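Local coordinates for malonyl-CoA-[acyl-carrier-protein] transacylase (Coxiella burnetii, PDB 3TQE) that probably transfers the malonyl group of malonyl-CoA to the acyl carrier protein, supplying malonyl-ACP for fatty acid synthesis, at residues F8-P13 and A76-W81; L97-A102 and I233-V238; M125-P130 and A213-Q218. All coordinates share one frame; numbering follows the deposited sequence.

Contact 1. Residues F8-P13 and A76-W81; sequences FAFVFP and AIFRCW. With EDO (1,2-ethanediol), chain D.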
loop_
_atom_site.group_PDB
_atom_site.type_symbol
_atom_site.label_atom_id
_atom_site.label_comp_id
_atom_site.label_asym_id
_atom_site.label_seq_id
_atom_site.Cartn_x
_atom_site.Cartn_y
_atom_site.Cartn_z
ATOM N N PHE A 8 -8.584 -10.872 13.353
ATOM C CA PHE A 8 -7.507 -9.984 12.952
ATOM C C PHE A 8 -7.520 -9.752 11.478
ATOM O O PHE A 8 -8.074 -10.539 10.711
ATOM C CB PHE A 8 -6.141 -10.524 13.413
ATOM C CG PHE A 8 -5.716 -11.805 12.739
ATOM C CD1 PHE A 8 -4.751 -11.798 11.757
ATOM C CD2 PHE A 8 -6.297 -13.024 13.066
ATOM C CE1 PHE A 8 -4.345 -12.983 11.125
ATOM C CE2 PHE A 8 -5.894 -14.215 12.447
ATOM C CZ PHE A 8 -4.927 -14.192 11.464
ATOM N N ALA A 9 -6.870 -8.655 11.117
ATOM C CA ALA A 9 -6.724 -8.258 9.748
ATOM C C ALA A 9 -5.250 -8.177 9.422
ATOM O O ALA A 9 -4.445 -7.861 10.291
ATOM C CB ALA A 9 -7.347 -6.887 9.569
ATOM N N PHE A 10 -4.908 -8.504 8.186
ATOM C CA PHE A 10 -3.603 -8.190 7.664
ATOM C C PHE A 10 -3.681 -6.936 6.833
ATOM O O PHE A 10 -4.565 -6.776 5.998
ATOM C CB PHE A 10 -3.088 -9.313 6.758
ATOM C CG PHE A 10 -2.268 -10.325 7.450
ATOM C CD1 PHE A 10 -2.485 -10.669 8.764
ATOM C CD2 PHE A 10 -1.249 -10.901 6.788
ATOM C CE1 PHE A 10 -1.682 -11.589 9.378
ATOM C CE2 PHE A 10 -0.453 -11.848 7.422
ATOM C CZ PHE A 10 -0.691 -12.184 8.700
ATOM N N VAL A 11 -2.748 -6.039 7.078
ATOM C CA VAL A 11 -2.603 -4.836 6.306
ATOM C C VAL A 11 -1.247 -4.799 5.649
ATOM O O VAL A 11 -0.229 -5.077 6.272
ATOM C CB VAL A 11 -2.895 -3.546 7.117
ATOM C CG1 VAL A 11 -4.367 -3.552 7.536
ATOM C CG2 VAL A 11 -1.976 -3.358 8.337
ATOM N N PHE A 12 -1.242 -4.504 4.358
ATOM C CA PHE A 12 -0.055 -4.625 3.544
ATOM C C PHE A 12 0.436 -3.265 3.128
ATOM O O PHE A 12 -0.285 -2.521 2.473
ATOM C CB PHE A 12 -0.367 -5.435 2.289
ATOM C CG PHE A 12 -0.731 -6.856 2.569
ATOM C CD1 PHE A 12 0.218 -7.849 2.545
ATOM C CD2 PHE A 12 -2.018 -7.193 2.897
ATOM C CE1 PHE A 12 -0.114 -9.165 2.776
ATOM C CE2 PHE A 12 -2.346 -8.496 3.135
ATOM C CZ PHE A 12 -1.399 -9.482 3.047
ATOM N N PRO A 13 1.662 -2.936 3.493
ATOM C CA PRO A 13 2.170 -1.653 3.133
ATOM C C PRO A 13 2.586 -1.507 1.689
ATOM O O PRO A 13 2.854 -2.473 0.994
ATOM C CB PRO A 13 3.376 -1.494 4.023
ATOM C CG PRO A 13 3.759 -2.738 4.391
ATOM C CD PRO A 13 2.571 -3.636 4.388
ATOM N N ALA A 76 6.634 -12.214 0.972
ATOM C CA ALA A 76 7.601 -13.012 1.744
ATOM C C ALA A 76 7.190 -13.098 3.194
ATOM O O ALA A 76 7.280 -14.169 3.807
ATOM C CB ALA A 76 8.995 -12.437 1.597
ATOM N N ILE A 77 6.776 -11.977 3.754
ATOM C CA ILE A 77 6.372 -11.968 5.168
ATOM C C ILE A 77 5.115 -12.779 5.364
ATOM O O ILE A 77 5.001 -13.544 6.321
ATOM C CB ILE A 77 6.236 -10.549 5.694
ATOM C CG1 ILE A 77 7.643 -9.952 5.809
ATOM C CG2 ILE A 77 5.477 -10.516 7.024
ATOM C CD1 ILE A 77 7.670 -8.478 6.034
ATOM N N PHE A 78 4.163 -12.657 4.451
ATOM C CA PHE A 78 3.000 -13.510 4.546
ATOM C C PHE A 78 3.344 -14.967 4.525
ATOM O O PHE A 78 2.786 -15.768 5.272
ATOM C CB PHE A 78 2.058 -13.193 3.407
ATOM C CG PHE A 78 0.821 -14.006 3.420
ATOM C CD1 PHE A 78 -0.214 -13.664 4.245
ATOM C CD2 PHE A 78 0.706 -15.133 2.636
ATOM C CE1 PHE A 78 -1.357 -14.427 4.274
ATOM C CE2 PHE A 78 -0.452 -15.887 2.666
ATOM C CZ PHE A 78 -1.442 -15.531 3.485
ATOM N N ARG A 79 4.283 -15.335 3.675
ATOM C CA ARG A 79 4.670 -16.722 3.580
ATOM C C ARG A 79 5.376 -17.198 4.837
ATOM O O ARG A 79 5.252 -18.358 5.205
ATOM C CB ARG A 79 5.561 -16.904 2.387
ATOM C CG ARG A 79 4.803 -16.802 1.084
ATOM C CD ARG A 79 5.672 -16.910 -0.105
ATOM N NE ARG A 79 4.869 -16.966 -1.303
ATOM C CZ ARG A 79 5.378 -17.112 -2.518
ATOM N NH1 ARG A 79 6.697 -17.196 -2.691
ATOM N NH2 ARG A 79 4.565 -17.211 -3.562
ATOM N N CYS A 80 6.116 -16.319 5.471
ATOM C CA CYS A 80 6.743 -16.653 6.755
ATOM C C CYS A 80 5.683 -16.832 7.848
ATOM O O CYS A 80 5.765 -17.738 8.641
ATOM C CB CYS A 80 7.711 -15.575 7.181
ATOM S SG CYS A 80 9.208 -15.538 6.207
ATOM N N TRP A 81 4.692 -15.964 7.889
ATOM C CA TRP A 81 3.560 -16.123 8.791
ATOM C C TRP A 81 2.951 -17.490 8.626
ATOM O O TRP A 81 2.738 -18.193 9.616
ATOM C CB TRP A 81 2.518 -15.055 8.491
ATOM C CG TRP A 81 1.228 -15.203 9.194
ATOM C CD1 TRP A 81 0.143 -15.812 8.736
ATOM C CD2 TRP A 81 0.902 -14.710 10.484
ATOM N NE1 TRP A 81 -0.869 -15.733 9.640
ATOM C CE2 TRP A 81 -0.433 -15.050 10.727
ATOM C CE3 TRP A 81 1.570 -13.940 11.412
ATOM C CZ2 TRP A 81 -1.082 -14.691 11.870
ATOM C CZ3 TRP A 81 0.914 -13.585 12.549
ATOM C CH2 TRP A 81 -0.400 -13.940 12.757
HETATM C C1 EDO D . 1.151 -16.178 -1.347
HETATM O O1 EDO D . 2.110 -17.048 -0.780
HETATM C C2 EDO D . 0.642 -16.789 -2.643
HETATM O O2 EDO D . 1.736 -17.150 -3.509
#
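Phe10 drives the edge of its ring into the indole of Trp81, its CZ standing 3.4 Å above the Trp81 ring plane and over its centre. The planes of Phe10 and the Trp81 five-membered ring meet at 72° with centroids 4.7 Å apart, which makes this a T-shaped pair. The nearest approaches are those of Phe10 CZ to Trp81 CD2 and CE2, both 3.5 Å. A neighbouring edge atom, Phe10 CE2, lies 3.7 Å from Phe78 CD1, so that one phenyl ring is applied to two residues three apart on the helix. Phe8 brings its CE1 within 3.8 Å of Trp81 CZ2 at an oblique angle. The four rings form a buried aromatic cluster between strand 9-12, an inner strand of the parallel sheet, and helix 63-83, which packs against that sheet. CG anti to the backbone N (chi1 -179° in Phe78, 172° in Trp81) sets both helix rings where they meet Phe10. The indole is further fixed by a hydrogen bond from Trp81 NE1 to Pro87 O. Beyond the cluster, Arg79 donates two hydrogen bonds to a 1,2-ethanediol, probably from the crystallisation liquor, NE to O1 and NH2 to O2, both 2.8 Å.

Contact 2. Residues L97-A102 and I233-V238; sequences LGEYAA and IHNVDV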
loop_
_atom_site.group_PDB
_atom_site.type_symbol
_atom_site.label_atom_id
_atom_site.label_comp_id
_atom_site.label_asym_id
_atom_site.label_seq_id
_atom_site.Cartn_x
_atom_site.Cartn_y
_atom_site.Cartn_z
ATOM N N LEU A 97 -0.073 0.003 -3.593
ATOM C CA LEU A 97 0.629 -1.156 -4.025
ATOM C C LEU A 97 0.301 -2.348 -3.132
ATOM O O LEU A 97 0.228 -3.491 -3.599
ATOM C CB LEU A 97 2.118 -0.879 -3.989
ATOM C CG LEU A 97 3.073 -1.998 -4.290
ATOM C CD1 LEU A 97 2.785 -2.634 -5.672
ATOM C CD2 LEU A 97 4.417 -1.386 -4.104
ATOM N N GLY A 98 0.082 -2.101 -1.851
ATOM C CA GLY A 98 -0.208 -3.167 -0.936
ATOM C C GLY A 98 -1.431 -3.960 -1.296
ATOM O O GLY A 98 -1.575 -5.101 -0.903
ATOM N N GLU A 99 -2.341 -3.361 -2.042
ATOM C CA GLU A 99 -3.524 -4.078 -2.437
ATOM C C GLU A 99 -3.181 -5.279 -3.322
ATOM O O GLU A 99 -3.839 -6.306 -3.250
ATOM C CB GLU A 99 -4.449 -3.091 -3.141
ATOM C CG GLU A 99 -5.766 -3.656 -3.549
ATOM C CD GLU A 99 -6.815 -2.539 -3.639
ATOM O OE1 GLU A 99 -6.945 -1.757 -2.651
ATOM O OE2 GLU A 99 -7.499 -2.467 -4.688
ATOM N N TYR A 100 -2.105 -5.166 -4.104
ATOM C CA TYR A 100 -1.671 -6.288 -4.916
ATOM C C TYR A 100 -1.140 -7.382 -4.049
ATOM O O TYR A 100 -1.323 -8.556 -4.365
ATOM C CB TYR A 100 -0.613 -5.878 -5.925
ATOM C CG TYR A 100 -1.191 -4.989 -7.001
ATOM C CD1 TYR A 100 -1.583 -5.527 -8.201
ATOM C CD2 TYR A 100 -1.390 -3.622 -6.796
ATOM C CE1 TYR A 100 -2.141 -4.742 -9.186
ATOM C CE2 TYR A 100 -1.994 -2.820 -7.776
ATOM C CZ TYR A 100 -2.323 -3.391 -8.982
ATOM O OH TYR A 100 -2.906 -2.621 -9.948
ATOM N N ALA A 101 -0.408 -7.018 -3.000
ATOM C CA ALA A 101 0.063 -8.028 -2.093
ATOM C C ALA A 101 -1.095 -8.741 -1.442
ATOM O O ALA A 101 -1.078 -9.956 -1.325
ATOM C CB ALA A 101 0.980 -7.421 -1.030
ATOM N N ALA A 102 -2.113 -7.998 -1.040
ATOM C CA ALA A 102 -3.297 -8.603 -0.412
ATOM C C ALA A 102 -3.932 -9.590 -1.385
ATOM O O ALA A 102 -4.305 -10.697 -1.025
ATOM C CB ALA A 102 -4.265 -7.538 -0.005
ATOM N N ILE A 233 -10.370 -5.758 1.152
ATOM C CA ILE A 233 -11.112 -4.520 1.071
ATOM C C ILE A 233 -10.342 -3.569 0.179
ATOM O O ILE A 233 -9.249 -3.139 0.518
ATOM C CB ILE A 233 -11.303 -3.886 2.456
ATOM C CG1 ILE A 233 -11.961 -4.842 3.425
ATOM C CG2 ILE A 233 -12.083 -2.566 2.344
ATOM C CD1 ILE A 233 -13.181 -5.415 2.963
ATOM N N HIS A 234 -10.930 -3.211 -0.952
ATOM C CA HIS A 234 -10.260 -2.344 -1.914
ATOM C C HIS A 234 -10.247 -0.889 -1.505
ATOM O O HIS A 234 -11.185 -0.369 -0.936
ATOM C CB HIS A 234 -10.935 -2.481 -3.261
ATOM C CG HIS A 234 -10.701 -3.799 -3.892
ATOM N ND1 HIS A 234 -9.604 -4.048 -4.689
ATOM C CD2 HIS A 234 -11.377 -4.968 -3.794
ATOM C CE1 HIS A 234 -9.638 -5.313 -5.084
ATOM N NE2 HIS A 234 -10.704 -5.891 -4.556
ATOM N N ASN A 235 -9.165 -0.243 -1.879
ATOM C CA ASN A 235 -8.919 1.148 -1.553
ATOM C C ASN A 235 -9.926 2.090 -2.136
ATOM O O ASN A 235 -10.184 3.145 -1.560
ATOM C CB ASN A 235 -7.569 1.579 -2.115
ATOM C CG ASN A 235 -6.387 0.987 -1.396
ATOM O OD1 ASN A 235 -6.458 0.423 -0.271
ATOM N ND2 ASN A 235 -5.258 1.164 -2.027
ATOM N N VAL A 236 -10.392 1.780 -3.331
ATOM C CA VAL A 236 -11.132 2.772 -4.082
ATOM C C VAL A 236 -12.540 2.879 -3.601
ATOM O O VAL A 236 -13.110 3.978 -3.616
ATOM C CB VAL A 236 -11.059 2.477 -5.590
ATOM C CG1 VAL A 236 -11.772 1.214 -5.939
ATOM C CG2 VAL A 236 -11.555 3.634 -6.391
ATOM N N ASP A 237 -13.097 1.763 -3.134
ATOM C CA ASP A 237 -14.500 1.708 -2.757
ATOM C C ASP A 237 -14.812 1.135 -1.389
ATOM O O ASP A 237 -15.979 1.072 -0.971
ATOM C CB ASP A 237 -15.286 0.985 -3.848
ATOM C CG ASP A 237 -14.765 -0.374 -4.157
ATOM O OD1 ASP A 237 -13.887 -0.868 -3.426
ATOM O OD2 ASP A 237 -15.186 -0.937 -5.200
ATOM N N VAL A 238 -13.782 0.692 -0.681
ATOM C CA VAL A 238 -13.925 0.209 0.666
ATOM C C VAL A 238 -14.873 -0.990 0.754
ATOM O O VAL A 238 -15.631 -1.144 1.699
ATOM C CB VAL A 238 -14.347 1.317 1.647
ATOM C CG1 VAL A 238 -13.983 0.937 3.072
ATOM C CG2 VAL A 238 -13.689 2.670 1.293
HETATM O O HOH W 1 -6.679 -3.278 -0.333
HETATM O O HOH W 2 -8.952 -0.257 -5.158
#
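Glu99 reaches from its helix to the 233-238 loop with both carboxylate oxygens engaged. CG stands anti to the backbone N (chi1 -177°) and the chain runs on extended, which carries the carboxylate to a loop whose nearest CA, that of His234, is 7.0 Å from Glu99 CA. OE1 accepts the backbone N-H of Asn235 at 2.8 Å, on the syn side and near the carboxylate plane. OE2 takes the N-H of His234 ND1 at 2.6 Å, a short bond arriving from above the carboxylate plane. His234 CG lies anti to its carbonyl carbon (chi1 -70°), which presents ND1 to OE2, and carboxylate and imidazole planes are almost perpendicular, at 84°. Helix 97-105 follows the predicted nucleophile Ser96 in what fits a GxSxG nucleophile elbow, and Asn235, bonded to the carboxylate through its backbone, brings its side chain to about 4 Å from that of Ser96 and about 5 Å from that of His205, the other predicted active-site residue. One water donates to Glu99 OE2 at 2.7 Å and accepts from Val236 N; another lies between Glu99 OE1 (2.8 Å) and Ile233 O (2.7 Å). Leu251 and Gln254 of helix 244-254 pack against Glu99, while the His234 ring meets that of His241.

Contact 3. Residues M125-P130 and A213-Q218; sequences MQEAVP and ADRLAQ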
loop_
_atom_site.group_PDB
_atom_site.type_symbol
_atom_site.label_atom_id
_atom_site.label_comp_id
_atom_site.label_asym_id
_atom_site.label_seq_id
_atom_site.Cartn_x
_atom_site.Cartn_y
_atom_site.Cartn_z
HETATM N N MSE A 125 3.189 4.482 -14.183
HETATM C CA MSE A 125 2.930 5.631 -13.321
HETATM C C MSE A 125 4.050 6.649 -13.411
HETATM O O MSE A 125 3.794 7.842 -13.436
HETATM C CB MSE A 125 2.737 5.183 -11.881
HETATM C CG MSE A 125 1.434 4.440 -11.689
HETATM SE SE MSE A 125 1.192 3.787 -9.897
HETATM C CE MSE A 125 2.988 4.097 -9.255
ATOM N N GLN A 126 5.273 6.163 -13.485
ATOM C CA GLN A 126 6.421 7.039 -13.606
ATOM C C GLN A 126 6.354 7.899 -14.857
ATOM O O GLN A 126 6.831 9.041 -14.871
ATOM C CB GLN A 126 7.672 6.183 -13.672
ATOM C CG GLN A 126 8.945 6.955 -13.804
ATOM C CD GLN A 126 9.284 7.592 -12.539
ATOM O OE1 GLN A 126 9.128 8.819 -12.350
ATOM N NE2 GLN A 126 9.708 6.764 -11.606
ATOM N N GLU A 127 5.803 7.329 -15.915
ATOM C CA GLU A 127 5.786 7.960 -17.223
ATOM C C GLU A 127 4.597 8.856 -17.439
ATOM O O GLU A 127 4.548 9.590 -18.442
ATOM C CB GLU A 127 5.833 6.878 -18.296
ATOM C CG GLU A 127 7.126 6.125 -18.269
ATOM C CD GLU A 127 7.245 5.105 -19.401
ATOM O OE1 GLU A 127 6.431 5.205 -20.354
ATOM O OE2 GLU A 127 8.140 4.211 -19.336
ATOM N N ALA A 128 3.630 8.843 -16.526
ATOM C CA ALA A 128 2.368 9.507 -16.801
ATOM C C ALA A 128 2.506 11.010 -16.862
ATOM O O ALA A 128 1.830 11.629 -17.652
ATOM C CB ALA A 128 1.328 9.133 -15.780
ATOM N N VAL A 129 3.350 11.563 -16.000
ATOM C CA VAL A 129 3.519 13.011 -15.864
ATOM C C VAL A 129 4.983 13.343 -16.090
ATOM O O VAL A 129 5.849 12.715 -15.506
ATOM C CB VAL A 129 3.098 13.451 -14.432
ATOM C CG1 VAL A 129 3.335 14.919 -14.181
ATOM C CG2 VAL A 129 1.625 13.109 -14.204
ATOM N N PRO A 130 5.272 14.372 -16.917
ATOM C CA PRO A 130 6.663 14.647 -17.117
ATOM C C PRO A 130 7.367 15.025 -15.827
ATOM O O PRO A 130 6.770 15.598 -14.899
ATOM C CB PRO A 130 6.660 15.809 -18.111
ATOM C CG PRO A 130 5.362 15.754 -18.772
ATOM C CD PRO A 130 4.408 15.210 -17.755
ATOM N N ALA A 213 -3.276 4.435 -16.089
ATOM C CA ALA A 213 -4.403 3.560 -15.874
ATOM C C ALA A 213 -4.804 2.909 -17.195
ATOM O O ALA A 213 -5.117 1.723 -17.247
ATOM C CB ALA A 213 -5.551 4.316 -15.294
ATOM N N ASP A 214 -4.802 3.691 -18.267
ATOM C CA ASP A 214 -5.171 3.159 -19.562
ATOM C C ASP A 214 -4.216 2.064 -19.991
ATOM O O ASP A 214 -4.636 1.052 -20.547
ATOM C CB ASP A 214 -5.194 4.251 -20.606
ATOM C CG ASP A 214 -6.319 5.267 -20.376
ATOM O OD1 ASP A 214 -7.253 4.993 -19.597
ATOM O OD2 ASP A 214 -6.249 6.357 -20.987
ATOM N N ARG A 215 -2.937 2.253 -19.725
ATOM C CA ARG A 215 -1.938 1.266 -20.080
ATOM C C ARG A 215 -2.060 0.041 -19.206
ATOM O O ARG A 215 -2.039 -1.096 -19.695
ATOM C CB ARG A 215 -0.549 1.856 -20.000
ATOM C CG ARG A 215 -0.329 2.927 -21.034
ATOM C CD ARG A 215 0.977 3.607 -20.810
ATOM N NE ARG A 215 2.102 2.798 -21.243
ATOM C CZ ARG A 215 3.382 3.094 -21.028
ATOM N NH1 ARG A 215 3.723 4.184 -20.343
ATOM N NH2 ARG A 215 4.331 2.284 -21.501
ATOM N N LEU A 216 -2.209 0.258 -17.909
ATOM C CA LEU A 216 -2.291 -0.877 -17.011
ATOM C C LEU A 216 -3.536 -1.699 -17.279
ATOM O O LEU A 216 -3.525 -2.907 -17.061
ATOM C CB LEU A 216 -2.243 -0.416 -15.559
ATOM C CG LEU A 216 -1.925 -1.550 -14.566
ATOM C CD1 LEU A 216 -0.512 -2.118 -14.808
ATOM C CD2 LEU A 216 -2.093 -0.999 -13.178
ATOM N N ALA A 217 -4.613 -1.058 -17.728
ATOM C CA ALA A 217 -5.846 -1.786 -17.970
ATOM C C ALA A 217 -5.632 -2.849 -19.018
ATOM O O ALA A 217 -6.229 -3.907 -18.956
ATOM C CB ALA A 217 -6.943 -0.842 -18.375
ATOM N N GLN A 218 -4.780 -2.559 -19.979
ATOM C CA GLN A 218 -4.477 -3.524 -21.025
ATOM C C GLN A 218 -3.770 -4.748 -20.464
ATOM O O GLN A 218 -4.073 -5.886 -20.838
ATOM C CB GLN A 218 -3.656 -2.852 -22.101
ATOM C CG GLN A 218 -4.365 -1.726 -22.778
ATOM C CD GLN A 218 -3.539 -1.093 -23.881
ATOM O OE1 GLN A 218 -2.331 -0.884 -23.740
ATOM N NE2 GLN A 218 -4.190 -0.790 -24.998
#
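Two helices face each other here, with Glu127 CA in the last turn of helix 111-128 standing 10.6 Å from Arg215 CA within helix 210-220, and across the contact only these two side chains touch, burying 72 Å² in all. Their link is a salt bridge: Arg215 NH1 donates to Glu127 OE1 at 2.9 Å, with an N-H...O angle of 161°. On the arginine side the acceptor is in the guanidinium plane, at its edge, but on the glutamate side the donor stands above the carboxylate, 54° out of its plane. The two flat groups are turned 42° against each other, and a single nitrogen-oxygen pair makes the bond: Arg215 NH2 is 3.8 Å from the same Glu127 OE1, so this is not a two-bond fork. Glu127 is extended beyond CG, whereas Arg215 bends at chi3, and the two side chains cross at about a right angle. The exposed Glu127 also touches a crystal neighbour, so its conformation may owe something to the lattice. Arg215 also touches Tyr124 of helix 111-128. Beneath this surface bridge, helix 210-220 packs on helix 111-128 through Leu216, which touches Leu117, Arg121 and Tyr124, while Ala213, Leu216 and Ala217 rest on Ile252 of helix 244-254.

From the N terminus, strand 9-12 opens contact 1, which closes a largely helical loop when helix 63-83 returns to the parallel sheet. Contact 2 opens after that and closes only at 233-238, joining helix 97-105 to the loop before helix 244-254. Both segments of contact 3, which joins helices 111-128 and 210-220, fall within this second span, so contact 3 is enclosed by contact 2 and none of the three cross. The helix of contact 2 meets the others: Phe12 CE2 packs 3.7 Å from Ala102 CA, and Tyr100 OH lies 3.7 Å from Leu216 CD2. Contacts 1 and 3, their centres about 28 Å apart, lie on opposite sides of the chain's centre.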